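Local coordinates for uncharacterized protein (Helicobacter pylori, PDB 4O5J) that probably mediates attachment of the bacterium to sialylated host carbohydrates, as the extracellular adhesion domain of the outer-membrane adhesin SabA, at residues Y66-T71 with T265-L270; N72-S77 with S81-A86; F108-K113 with T147-M152; D205-T210 with A241-I246. All coordinates share one frame; numbering follows the deposited sequence.

Contact 1: residues Y66-T71 with T265-L270; sequences YLKSFT and TLSASL
Ser-267 OG is met by two atoms of the Lys-68 side chain, and the firmer meeting is that of the methylene Lys-68 CG, which packs on it at 3.6 Å. Lys-68 NZ is modelled 3.5 Å from Ser-267 OG as a weak hydrogen bond, but a clash of Lys-68 CE with Leu-270 O makes the placement of NZ, and so this bond, doubtful. A chi1 of -174° directs the serine hydroxyl across to the neighbouring helix. Lys-68 passes its methylenes alongside the serine and bends at chi3 and chi4. NZ also lies near Leu-270 O, at an angle too poor for a bond. The CA atoms of Lys-68 and Ser-267 are 6.2 Å apart, a close approach consistent with the small serine side chain. Beyond Ser-267 the chain turns off, with Leu-270 N bonded to Ser-267 O at 3.0 Å. Leu-266 O takes both Ser-269 N and Ser-269 OG, the hydroxyl at 3.1 Å on a carbonyl lone pair. On the other helix, Leu-67 O receives Gln-294 NE2 from helix 281-309. The arrangement is that of close helix-helix packing at a helix C-terminus, here joining helices 57-76 and 241-268 of the largely helical adhesion domain.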
loop_
_atom_site.group_PDB
_atom_site.type_symbol
_atom_site.label_atom_id
_atom_site.label_comp_id
_atom_site.label_asym_id
_atom_site.label_seq_id
_atom_site.Cartn_x
_atom_site.Cartn_y
_atom_site.Cartn_z
ATOM N N TYR A 66 -8.799 -16.249 -13.617
ATOM C CA TYR A 66 -7.969 -15.840 -12.503
ATOM C C TYR A 66 -8.114 -14.314 -12.230
ATOM O O TYR A 66 -8.321 -13.881 -11.087
ATOM C CB TYR A 66 -6.491 -16.196 -12.773
ATOM C CG TYR A 66 -5.631 -15.429 -11.808
ATOM C CD1 TYR A 66 -5.475 -15.867 -10.469
ATOM C CD2 TYR A 66 -5.045 -14.202 -12.178
ATOM C CE1 TYR A 66 -4.728 -15.143 -9.566
ATOM C CE2 TYR A 66 -4.281 -13.475 -11.275
ATOM C CZ TYR A 66 -4.138 -13.932 -9.979
ATOM O OH TYR A 66 -3.389 -13.188 -9.088
ATOM N N LEU A 67 -7.973 -13.502 -13.278
ATOM C CA LEU A 67 -8.090 -12.067 -13.176
ATOM C C LEU A 67 -9.399 -11.691 -12.475
ATOM O O LEU A 67 -9.399 -10.954 -11.451
ATOM C CB LEU A 67 -8.069 -11.486 -14.569
ATOM C CG LEU A 67 -6.803 -10.816 -15.123
ATOM C CD1 LEU A 67 -5.594 -11.075 -14.318
ATOM C CD2 LEU A 67 -6.561 -11.156 -16.573
ATOM N N LYS A 68 -10.503 -12.223 -12.992
ATOM C CA LYS A 68 -11.848 -11.912 -12.465
ATOM C C LYS A 68 -11.998 -12.410 -11.061
ATOM O O LYS A 68 -12.601 -11.757 -10.191
ATOM C CB LYS A 68 -12.962 -12.541 -13.312
ATOM C CG LYS A 68 -13.025 -11.963 -14.677
ATOM C CD LYS A 68 -14.046 -12.704 -15.541
ATOM C CE LYS A 68 -15.206 -11.787 -15.964
ATOM N NZ LYS A 68 -16.099 -11.601 -14.852
ATOM N N SER A 69 -11.434 -13.573 -10.797
ATOM C CA SER A 69 -11.583 -14.111 -9.473
ATOM C C SER A 69 -10.824 -13.223 -8.438
ATOM O O SER A 69 -11.282 -12.983 -7.296
ATOM C CB SER A 69 -11.124 -15.541 -9.522
ATOM O OG SER A 69 -11.142 -16.029 -8.231
ATOM N N PHE A 70 -9.686 -12.673 -8.847
ATOM C CA PHE A 70 -8.942 -11.811 -7.926
ATOM C C PHE A 70 -9.767 -10.542 -7.697
ATOM O O PHE A 70 -9.921 -10.084 -6.560
ATOM C CB PHE A 70 -7.592 -11.451 -8.513
ATOM C CG PHE A 70 -6.850 -10.411 -7.718
ATOM C CD1 PHE A 70 -5.937 -10.801 -6.748
ATOM C CD2 PHE A 70 -7.085 -9.053 -7.922
ATOM C CE1 PHE A 70 -5.245 -9.834 -5.985
ATOM C CE2 PHE A 70 -6.425 -8.092 -7.182
ATOM C CZ PHE A 70 -5.496 -8.476 -6.206
ATOM N N THR A 71 -10.308 -9.972 -8.772
ATOM C CA THR A 71 -11.038 -8.712 -8.622
ATOM C C THR A 71 -12.267 -8.894 -7.753
ATOM O O THR A 71 -12.616 -8.019 -6.981
ATOM C CB THR A 71 -11.440 -8.134 -9.957
ATOM O OG1 THR A 71 -10.260 -7.922 -10.715
ATOM C CG2 THR A 71 -12.189 -6.779 -9.779
ATOM N N THR A 265 -15.395 -2.657 -12.395
ATOM C CA THR A 265 -16.248 -2.208 -13.494
ATOM C C THR A 265 -15.832 -2.848 -14.803
ATOM O O THR A 265 -16.674 -3.373 -15.537
ATOM C CB THR A 265 -16.267 -0.655 -13.620
ATOM O OG1 THR A 265 -16.770 -0.121 -12.397
ATOM C CG2 THR A 265 -17.196 -0.186 -14.765
ATOM N N LEU A 266 -14.539 -2.801 -15.097
ATOM C CA LEU A 266 -14.012 -3.347 -16.331
ATOM C C LEU A 266 -14.266 -4.853 -16.376
ATOM O O LEU A 266 -14.678 -5.389 -17.419
ATOM C CB LEU A 266 -12.510 -3.048 -16.433
ATOM C CG LEU A 266 -11.870 -3.498 -17.723
ATOM C CD1 LEU A 266 -12.687 -2.911 -18.927
ATOM C CD2 LEU A 266 -10.437 -3.024 -17.717
ATOM N N SER A 267 -14.080 -5.522 -15.247
ATOM C CA SER A 267 -14.361 -6.934 -15.171
ATOM C C SER A 267 -15.770 -7.292 -15.674
ATOM O O SER A 267 -15.958 -8.319 -16.321
ATOM C CB SER A 267 -14.259 -7.379 -13.739
ATOM O OG SER A 267 -14.405 -8.778 -13.681
ATOM N N ALA A 268 -16.757 -6.460 -15.348
ATOM C CA ALA A 268 -18.153 -6.748 -15.678
ATOM C C ALA A 268 -18.366 -6.893 -17.190
ATOM O O ALA A 268 -19.212 -7.651 -17.579
ATOM C CB ALA A 268 -19.108 -5.686 -15.102
ATOM N N SER A 269 -17.593 -6.159 -18.002
ATOM C CA SER A 269 -17.685 -6.250 -19.460
ATOM C C SER A 269 -16.850 -7.358 -20.091
ATOM O O SER A 269 -16.718 -7.366 -21.300
ATOM C CB SER A 269 -17.345 -4.899 -20.106
ATOM O OG SER A 269 -15.962 -4.646 -20.087
ATOM N N LEU A 270 -16.301 -8.289 -19.296
ATOM C CA LEU A 270 -15.425 -9.359 -19.828
ATOM C C LEU A 270 -15.962 -10.732 -19.459
ATOM O O LEU A 270 -16.276 -10.991 -18.289
ATOM C CB LEU A 270 -13.984 -9.222 -19.302
ATOM C CG LEU A 270 -13.251 -8.023 -19.890
ATOM C CD1 LEU A 270 -11.952 -7.868 -19.207
ATOM C CD2 LEU A 270 -13.010 -8.258 -21.368
#

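Contact 2: residues N72-S77 with S81-A86; sequences NNNYNS and SPIFNA
Hydrogen bonds dominate where Asn-74 meets Ser-81 and Ile-83. Asn-74 OD1 accepts from Ile-83 N at 3.1 Å; the bond is fairly straight (160° at the hydrogen), and the donor lies nearly along the C=O axis of the amide. With CG anti to the backbone N (chi1 -166°), the Asn-74 side chain extends across the gap to the first turn of the next helix. Ser-81 OG lies 2.8 Å from Asn-74 O and 3.2 Å from Asn-74 OD1, two acceptors that compete for its single proton. Ser-81 OG itself accepts from Phe-84 N at 3.0 Å, the capping bond of a residue at the N-cap of helix 82-101.

Two early amide groups of that helix are thus satisfied by side chains, one from its own cap and one from the end of the preceding helix. The motif is a helix-loop-helix step: the two segments point in broadly the same direction, so helix 82-101 carries on from helix 57-76 instead of folding back as a hairpin. Within the connection, Ser-77 OG accepts from Thr-79 N and Gln-80 N.

Van der Waals contacts fill in around these bonds. Ile-83 CG1 rests against the Asn-74 amide, 3.6 Å from ND2, the two side chains crossing obliquely. Pro-82 CD lies 3.5 Å from Asn-74 OD1, while Ser-81 CB approaches Ser-77 O at 3.3 Å. Asn-74 ND2 has a weak hydrogen bond to Ser-260 OG on helix 241-268, and Val-297 of helix 281-309 touches both Asn-74 and Ile-83.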
loop_
_atom_site.group_PDB
_atom_site.type_symbol
_atom_site.label_atom_id
_atom_site.label_comp_id
_atom_site.label_asym_id
_atom_site.label_seq_id
_atom_site.Cartn_x
_atom_site.Cartn_y
_atom_site.Cartn_z
ATOM N N ASN A 72 -12.913 -10.039 -7.882
ATOM C CA ASN A 72 -14.088 -10.320 -7.099
ATOM C C ASN A 72 -13.774 -10.300 -5.611
ATOM O O ASN A 72 -14.473 -9.630 -4.847
ATOM C CB ASN A 72 -14.667 -11.663 -7.505
ATOM C CG ASN A 72 -16.040 -11.885 -6.913
ATOM O OD1 ASN A 72 -16.984 -11.174 -7.261
ATOM N ND2 ASN A 72 -16.159 -12.837 -5.986
ATOM N N ASN A 73 -12.706 -10.992 -5.196
ATOM C CA ASN A 73 -12.295 -10.962 -3.797
ATOM C C ASN A 73 -11.844 -9.616 -3.343
ATOM O O ASN A 73 -12.213 -9.155 -2.240
ATOM C CB ASN A 73 -11.187 -11.977 -3.540
ATOM C CG ASN A 73 -11.717 -13.341 -3.549
ATOM O OD1 ASN A 73 -12.807 -13.588 -3.096
ATOM N ND2 ASN A 73 -11.002 -14.212 -4.104
ATOM N N ASN A 74 -11.013 -8.983 -4.170
ATOM C CA ASN A 74 -10.437 -7.683 -3.813
ATOM C C ASN A 74 -11.526 -6.653 -3.562
ATOM O O ASN A 74 -11.438 -5.890 -2.639
ATOM C CB ASN A 74 -9.492 -7.187 -4.928
ATOM C CG ASN A 74 -8.623 -6.046 -4.461
ATOM O OD1 ASN A 74 -8.056 -6.079 -3.334
ATOM N ND2 ASN A 74 -8.523 -5.014 -5.290
ATOM N N TYR A 75 -12.545 -6.659 -4.421
ATOM C CA TYR A 75 -13.627 -5.683 -4.377
ATOM C C TYR A 75 -14.681 -5.980 -3.311
ATOM O O TYR A 75 -15.182 -5.060 -2.669
ATOM C CB TYR A 75 -14.261 -5.624 -5.740
ATOM C CG TYR A 75 -15.269 -4.518 -5.924
ATOM C CD1 TYR A 75 -14.856 -3.192 -6.136
ATOM C CD2 TYR A 75 -16.628 -4.809 -5.918
ATOM C CE1 TYR A 75 -15.771 -2.180 -6.283
ATOM C CE2 TYR A 75 -17.578 -3.811 -6.086
ATOM C CZ TYR A 75 -17.140 -2.507 -6.277
ATOM O OH TYR A 75 -18.060 -1.521 -6.447
ATOM N N ASN A 76 -15.001 -7.254 -3.111
ATOM C CA ASN A 76 -16.145 -7.635 -2.291
ATOM C C ASN A 76 -15.841 -8.162 -0.909
ATOM O O ASN A 76 -16.694 -8.127 -0.067
ATOM C CB ASN A 76 -16.974 -8.677 -3.035
ATOM C CG ASN A 76 -17.578 -8.113 -4.262
ATOM O OD1 ASN A 76 -18.011 -6.970 -4.280
ATOM N ND2 ASN A 76 -17.573 -8.881 -5.316
ATOM N N SER A 77 -14.631 -8.641 -0.667
ATOM C CA SER A 77 -14.335 -9.314 0.587
ATOM C C SER A 77 -13.689 -8.404 1.627
ATOM O O SER A 77 -13.122 -7.386 1.294
ATOM C CB SER A 77 -13.418 -10.510 0.339
ATOM O OG SER A 77 -13.201 -11.246 1.540
ATOM N N SER A 81 -9.307 -9.788 0.650
ATOM C CA SER A 81 -8.990 -8.664 -0.196
ATOM C C SER A 81 -7.678 -8.084 0.200
ATOM O O SER A 81 -7.552 -7.512 1.290
ATOM C CB SER A 81 -10.060 -7.572 -0.046
ATOM O OG SER A 81 -9.618 -6.344 -0.578
ATOM N N PRO A 82 -6.686 -8.191 -0.688
ATOM C CA PRO A 82 -5.358 -7.623 -0.402
ATOM C C PRO A 82 -5.407 -6.104 -0.185
ATOM O O PRO A 82 -4.760 -5.610 0.737
ATOM C CB PRO A 82 -4.520 -7.977 -1.648
ATOM C CG PRO A 82 -5.200 -9.185 -2.204
ATOM C CD PRO A 82 -6.707 -9.007 -1.904
ATOM N N ILE A 83 -6.165 -5.371 -0.992
ATOM C CA ILE A 83 -6.267 -3.920 -0.765
ATOM C C ILE A 83 -6.998 -3.603 0.544
ATOM O O ILE A 83 -6.649 -2.644 1.240
ATOM C CB ILE A 83 -6.926 -3.206 -1.955
ATOM C CG1 ILE A 83 -6.060 -3.360 -3.207
ATOM C CG2 ILE A 83 -7.162 -1.711 -1.664
ATOM C CD1 ILE A 83 -4.578 -2.959 -2.936
ATOM N N PHE A 84 -7.977 -4.405 0.927
ATOM C CA PHE A 84 -8.695 -4.120 2.156
ATOM C C PHE A 84 -7.743 -4.343 3.313
ATOM O O PHE A 84 -7.686 -3.556 4.281
ATOM C CB PHE A 84 -9.914 -5.040 2.323
ATOM C CG PHE A 84 -10.671 -4.796 3.596
ATOM C CD1 PHE A 84 -11.693 -3.825 3.654
ATOM C CD2 PHE A 84 -10.363 -5.517 4.751
ATOM C CE1 PHE A 84 -12.382 -3.587 4.857
ATOM C CE2 PHE A 84 -11.042 -5.302 5.942
ATOM C CZ PHE A 84 -12.069 -4.333 5.996
ATOM N N ASN A 85 -6.991 -5.438 3.238
ATOM C CA ASN A 85 -6.009 -5.746 4.255
ATOM C C ASN A 85 -4.937 -4.607 4.326
ATOM O O ASN A 85 -4.502 -4.207 5.412
ATOM C CB ASN A 85 -5.348 -7.087 4.020
ATOM C CG ASN A 85 -4.170 -7.263 4.989
ATOM O OD1 ASN A 85 -4.346 -7.559 6.183
ATOM N ND2 ASN A 85 -2.947 -6.980 4.501
ATOM N N ALA A 86 -4.525 -4.099 3.164
ATOM C CA ALA A 86 -3.570 -2.992 3.130
ATOM C C ALA A 86 -4.185 -1.777 3.862
ATOM O O ALA A 86 -3.520 -1.110 4.663
ATOM C CB ALA A 86 -3.225 -2.644 1.694
#

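Contact 3: residues F108-K113 with T147-M152; sequences FFVGKK and TTYDKM
Tyr-149 receives two side chains from one side of the extended segment 108-113. Phe-108 presents its edge: Tyr-149 CD1 lies near the plane of the phenylalanine ring, 3.9 Å from Phe-108 CE1, and the two side chains cross at about a right angle. Val-110 brings CG2 obliquely to the tyrosine ring at 3.9 Å from Tyr-149 CG, while its other methyl, CG1, approaches Tyr-149 CB at 4.1 Å. The contact is wholly apolar. On the helix, the first torsion of Tyr-149 (chi1 174°) carries its ring out toward the strand.

A second shell of large side chains surrounds this trio. Phe-106 meets the rings of both Phe-108 and Tyr-149, Tyr-101 adds another ring beside Phe-108, and Trp-98 touches Tyr-149 from helix 82-101. Met-144 packs on both Phe-108 and Tyr-149.

Further out, backbone bonds tie Phe-109 to Cys-142 and Met-144, and the side chain of Asn-126 accepts from Val-110 N through OD1. The strand direction changes at Gly-111, whose backbone angles (phi 155°, psi -169°) would drive a side chain into the preceding carbonyl oxygen. The result is an aromatic-rich core in which helix 146-163 packs against a short two-stranded parallel sheet, strands 109-110 and 143-144, toward one end of the elongated adhesion domain.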
loop_
_atom_site.group_PDB
_atom_site.type_symbol
_atom_site.label_atom_id
_atom_site.label_comp_id
_atom_site.label_asym_id
_atom_site.label_seq_id
_atom_site.Cartn_x
_atom_site.Cartn_y
_atom_site.Cartn_z
ATOM N N PHE A 108 4.223 16.623 23.127
ATOM C CA PHE A 108 4.247 18.098 23.018
ATOM C C PHE A 108 3.343 18.677 24.103
ATOM O O PHE A 108 2.540 17.957 24.719
ATOM C CB PHE A 108 3.765 18.518 21.619
ATOM C CG PHE A 108 2.456 17.879 21.217
ATOM C CD1 PHE A 108 1.213 18.489 21.565
ATOM C CD2 PHE A 108 2.441 16.683 20.507
ATOM C CE1 PHE A 108 -0.010 17.889 21.188
ATOM C CE2 PHE A 108 1.221 16.093 20.111
ATOM C CZ PHE A 108 -0.017 16.685 20.476
ATOM N N PHE A 109 3.464 19.986 24.336
ATOM C CA PHE A 109 2.696 20.678 25.350
ATOM C C PHE A 109 1.539 21.482 24.691
ATOM O O PHE A 109 1.766 22.285 23.771
ATOM C CB PHE A 109 3.586 21.652 26.097
ATOM C CG PHE A 109 2.869 22.475 27.128
ATOM C CD1 PHE A 109 2.466 21.916 28.346
ATOM C CD2 PHE A 109 2.583 23.837 26.865
ATOM C CE1 PHE A 109 1.781 22.693 29.296
ATOM C CE2 PHE A 109 1.930 24.615 27.818
ATOM C CZ PHE A 109 1.542 24.050 29.055
ATOM N N VAL A 110 0.308 21.228 25.123
ATOM C CA VAL A 110 -0.849 21.954 24.571
ATOM C C VAL A 110 -1.176 23.093 25.514
ATOM O O VAL A 110 -1.540 22.870 26.660
ATOM C CB VAL A 110 -2.075 21.078 24.407
ATOM C CG1 VAL A 110 -3.321 21.929 23.990
ATOM C CG2 VAL A 110 -1.821 19.977 23.406
ATOM N N GLY A 111 -1.021 24.322 25.043
ATOM C CA GLY A 111 -1.449 25.486 25.818
ATOM C C GLY A 111 -0.617 26.703 25.378
ATOM O O GLY A 111 0.123 26.650 24.349
ATOM N N LYS A 112 -0.719 27.805 26.138
ATOM C CA LYS A 112 -0.087 29.088 25.775
ATOM C C LYS A 112 1.263 29.120 26.457
ATOM O O LYS A 112 1.414 28.769 27.632
ATOM C CB LYS A 112 -0.966 30.330 26.066
ATOM C CG LYS A 112 -2.312 30.081 26.776
ATOM C CD LYS A 112 -3.398 29.262 25.989
ATOM C CE LYS A 112 -4.058 28.102 26.795
ATOM N NZ LYS A 112 -5.000 27.247 25.964
ATOM N N LYS A 113 2.261 29.442 25.663
ATOM C CA LYS A 113 3.644 29.330 26.080
ATOM C C LYS A 113 4.159 30.736 26.432
ATOM O O LYS A 113 4.886 31.333 25.656
ATOM C CB LYS A 113 4.469 28.600 24.978
ATOM C CG LYS A 113 5.975 28.533 25.218
ATOM C CD LYS A 113 6.621 27.255 24.694
ATOM C CE LYS A 113 8.007 27.474 24.065
ATOM N NZ LYS A 113 7.770 27.764 22.594
ATOM N N THR A 147 -6.598 24.947 19.979
ATOM C CA THR A 147 -7.561 24.822 18.872
ATOM C C THR A 147 -7.006 23.869 17.812
ATOM O O THR A 147 -7.750 23.071 17.228
ATOM C CB THR A 147 -7.817 26.147 18.217
ATOM O OG1 THR A 147 -8.273 27.030 19.212
ATOM C CG2 THR A 147 -8.847 26.039 17.120
ATOM N N THR A 148 -5.694 23.924 17.582
ATOM C CA THR A 148 -5.065 23.005 16.616
ATOM C C THR A 148 -5.119 21.579 17.152
ATOM O O THR A 148 -5.517 20.643 16.449
ATOM C CB THR A 148 -3.626 23.397 16.359
ATOM O OG1 THR A 148 -3.604 24.713 15.814
ATOM C CG2 THR A 148 -2.955 22.445 15.363
ATOM N N TYR A 149 -4.774 21.405 18.435
ATOM C CA TYR A 149 -4.882 20.086 19.036
ATOM C C TYR A 149 -6.323 19.556 18.904
ATOM O O TYR A 149 -6.554 18.384 18.569
ATOM C CB TYR A 149 -4.459 20.142 20.500
ATOM C CG TYR A 149 -4.722 18.810 21.145
ATOM C CD1 TYR A 149 -3.893 17.700 20.875
ATOM C CD2 TYR A 149 -5.832 18.606 21.980
ATOM C CE1 TYR A 149 -4.175 16.433 21.416
ATOM C CE2 TYR A 149 -6.108 17.356 22.545
ATOM C CZ TYR A 149 -5.272 16.275 22.255
ATOM O OH TYR A 149 -5.547 15.061 22.798
ATOM N N ASP A 150 -7.319 20.425 19.205
ATOM C CA ASP A 150 -8.731 20.007 19.077
ATOM C C ASP A 150 -9.047 19.446 17.713
ATOM O O ASP A 150 -9.646 18.368 17.617
ATOM C CB ASP A 150 -9.695 21.188 19.366
ATOM C CG ASP A 150 -9.700 21.574 20.860
ATOM O OD1 ASP A 150 -10.067 22.736 21.143
ATOM O OD2 ASP A 150 -9.287 20.735 21.724
ATOM N N LYS A 151 -8.625 20.148 16.658
ATOM C CA LYS A 151 -8.788 19.609 15.313
ATOM C C LYS A 151 -8.149 18.222 15.134
ATOM O O LYS A 151 -8.760 17.323 14.535
ATOM C CB LYS A 151 -8.223 20.574 14.267
ATOM C CG LYS A 151 -8.958 21.932 14.217
ATOM C CD LYS A 151 -8.709 22.767 12.940
ATOM C CE LYS A 151 -7.267 23.188 12.784
ATOM N NZ LYS A 151 -7.053 23.718 11.389
ATOM N N MET A 152 -6.920 18.040 15.639
ATOM C CA MET A 152 -6.265 16.730 15.488
ATOM C C MET A 152 -7.039 15.672 16.243
ATOM O O MET A 152 -7.369 14.602 15.674
ATOM C CB MET A 152 -4.829 16.760 16.021
ATOM C CG MET A 152 -3.895 17.655 15.210
ATOM S SD MET A 152 -2.209 17.641 15.962
ATOM C CE MET A 152 -1.373 18.731 14.816
#

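Contact 4: residues D205-T210 with A241-I246; sequences DLIANT and AVFNNI
A chi1 of 179° swings the Phe-243 ring directly off helix 241-268, and on the facing helix Ile-207 has chi1 -65°, which turns CG2 to the ring. Together they build a helix-helix interface of the alpha-helical adhesion domain, in which one large aromatic residue spans a wide gap: the CA atoms of Ala-208 and Phe-243 are 8.7 Å apart.

The far end of the ring does the touching. Phe-243 CE1 packs on Ile-207 CG2 at 3.5 Å, and CZ is 3.8 Å from the same methyl, the ring lying obliquely to it. On the next residue, Ala-208 CB sits 3.9 Å from Phe-243 CZ and equally far from CE2, so the ring end is shared between two consecutive residues of helix 193-209. The ring also comes close to the helix backbone, with Phe-243 CZ 3.8 Å from Ala-208 N. No hydrogen bond links the segments.

Helix 82-101 also borders the contact: Phe-97 meets the Phe-243 ring, and Trp-98 and Tyr-101 press on Ile-207, which Pro-237 touches from a loop. A long, weak ion pair from Asp-205 to Lys-247 adds a polar link between the same two helices. Near the C-terminal end of helix 193-209, Thr-210 OG1 donates to Leu-206 O at 2.7 Å from a position tilted 35° out of the carbonyl plane.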
loop_
_atom_site.group_PDB
_atom_site.type_symbol
_atom_site.label_atom_id
_atom_site.label_comp_id
_atom_site.label_asym_id
_atom_site.label_seq_id
_atom_site.Cartn_x
_atom_site.Cartn_y
_atom_site.Cartn_z
ATOM N N ASP A 205 -1.877 15.184 7.380
ATOM C CA ASP A 205 -1.577 16.508 6.758
ATOM C C ASP A 205 -1.490 17.580 7.837
ATOM O O ASP A 205 -0.599 18.432 7.805
ATOM C CB ASP A 205 -2.624 16.930 5.766
ATOM C CG ASP A 205 -2.546 16.135 4.478
ATOM O OD1 ASP A 205 -1.557 15.356 4.355
ATOM O OD2 ASP A 205 -3.467 16.235 3.587
ATOM N N LEU A 206 -2.421 17.542 8.783
ATOM C CA LEU A 206 -2.474 18.545 9.814
ATOM C C LEU A 206 -1.224 18.435 10.690
ATOM O O LEU A 206 -0.601 19.450 11.057
ATOM C CB LEU A 206 -3.750 18.393 10.654
ATOM C CG LEU A 206 -3.958 19.459 11.729
ATOM C CD1 LEU A 206 -3.790 20.858 11.111
ATOM C CD2 LEU A 206 -5.319 19.313 12.355
ATOM N N ILE A 207 -0.874 17.209 11.066
ATOM C CA ILE A 207 0.344 16.999 11.844
ATOM C C ILE A 207 1.597 17.519 11.113
ATOM O O ILE A 207 2.450 18.240 11.698
ATOM C CB ILE A 207 0.516 15.514 12.205
ATOM C CG1 ILE A 207 -0.642 15.076 13.151
ATOM C CG2 ILE A 207 1.934 15.254 12.847
ATOM C CD1 ILE A 207 -0.664 13.613 13.502
ATOM N N ALA A 208 1.699 17.191 9.821
ATOM C CA ALA A 208 2.864 17.608 9.032
ATOM C C ALA A 208 2.951 19.117 9.004
ATOM O O ALA A 208 4.029 19.671 9.023
ATOM C CB ALA A 208 2.789 17.054 7.617
ATOM N N ASN A 209 1.817 19.800 8.946
ATOM C CA ASN A 209 1.791 21.262 8.744
ATOM C C ASN A 209 1.892 22.021 10.029
ATOM O O ASN A 209 2.067 23.191 10.007
ATOM C CB ASN A 209 0.521 21.692 8.044
ATOM C CG ASN A 209 0.596 21.359 6.610
ATOM O OD1 ASN A 209 1.485 21.860 5.940
ATOM N ND2 ASN A 209 -0.200 20.391 6.159
ATOM N N THR A 210 1.789 21.350 11.166
ATOM C CA THR A 210 1.850 22.043 12.417
ATOM C C THR A 210 3.291 22.072 12.908
ATOM O O THR A 210 3.882 21.003 13.177
ATOM C CB THR A 210 0.986 21.316 13.450
ATOM O OG1 THR A 210 -0.342 21.286 12.952
ATOM C CG2 THR A 210 1.029 22.047 14.774
ATOM N N ALA A 241 11.197 8.948 9.747
ATOM C CA ALA A 241 10.784 8.094 8.647
ATOM C C ALA A 241 9.450 7.388 8.944
ATOM O O ALA A 241 8.668 7.103 8.031
ATOM C CB ALA A 241 11.910 7.052 8.287
ATOM N N VAL A 242 9.207 7.064 10.206
ATOM C CA VAL A 242 7.985 6.356 10.556
ATOM C C VAL A 242 6.799 7.248 10.180
ATOM O O VAL A 242 5.834 6.771 9.593
ATOM C CB VAL A 242 7.918 5.951 12.028
ATOM C CG1 VAL A 242 7.906 7.157 12.950
ATOM C CG2 VAL A 242 6.690 5.064 12.269
ATOM N N PHE A 243 6.895 8.543 10.476
ATOM C CA PHE A 243 5.861 9.482 10.110
ATOM C C PHE A 243 5.762 9.661 8.587
ATOM O O PHE A 243 4.666 9.497 8.001
ATOM C CB PHE A 243 6.058 10.815 10.766
ATOM C CG PHE A 243 4.980 11.845 10.372
ATOM C CD1 PHE A 243 3.723 11.828 10.966
ATOM C CD2 PHE A 243 5.223 12.780 9.348
ATOM C CE1 PHE A 243 2.746 12.751 10.568
ATOM C CE2 PHE A 243 4.293 13.673 8.968
ATOM C CZ PHE A 243 3.043 13.675 9.581
ATOM N N ASN A 244 6.863 10.008 7.937
ATOM C CA ASN A 244 6.850 10.252 6.526
ATOM C C ASN A 244 6.364 9.044 5.732
ATOM O O ASN A 244 5.553 9.187 4.813
ATOM C CB ASN A 244 8.229 10.665 6.045
ATOM C CG ASN A 244 8.691 11.964 6.686
ATOM O OD1 ASN A 244 7.854 12.795 7.085
ATOM N ND2 ASN A 244 9.982 12.132 6.843
ATOM N N ASN A 245 6.886 7.860 6.055
ATOM C CA ASN A 245 6.536 6.684 5.302
ATOM C C ASN A 245 5.009 6.382 5.444
ATOM O O ASN A 245 4.347 6.067 4.471
ATOM C CB ASN A 245 7.343 5.488 5.753
ATOM C CG ASN A 245 8.740 5.483 5.136
ATOM O OD1 ASN A 245 9.192 6.481 4.575
ATOM N ND2 ASN A 245 9.418 4.339 5.240
ATOM N N ILE A 246 4.479 6.442 6.655
ATOM C CA ILE A 246 3.076 6.190 6.883
ATOM C C ILE A 246 2.251 7.231 6.111
ATOM O O ILE A 246 1.300 6.873 5.440
ATOM C CB ILE A 246 2.693 6.243 8.383
ATOM C CG1 ILE A 246 3.314 5.073 9.132
ATOM C CG2 ILE A 246 1.167 6.232 8.531
ATOM C CD1 ILE A 246 3.031 5.065 10.668
#

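All four contacts are buried, yet their chemistry changes along the elongated domain. Contacts 1 and 2 share helix 57-76, touch where Phe-70 CE1 meets Pro-82 CG at 3.8 Å, and are polar; contact 2, whose centre lies about 12 Å from that of the chain, has the firmer bonds, while contact 1 has a weak, doubtful one from a partly exposed lysine. Contacts 3 and 4 are apolar and aromatic. They touch through helices 146-163 and 193-209, with Met-152 CG 3.6 Å from Leu-206 CD2. Contact 3 is the most distant from the chain centre. Helix 241-268 runs between contacts 4 and 1, serving the first near its start and the second at its end.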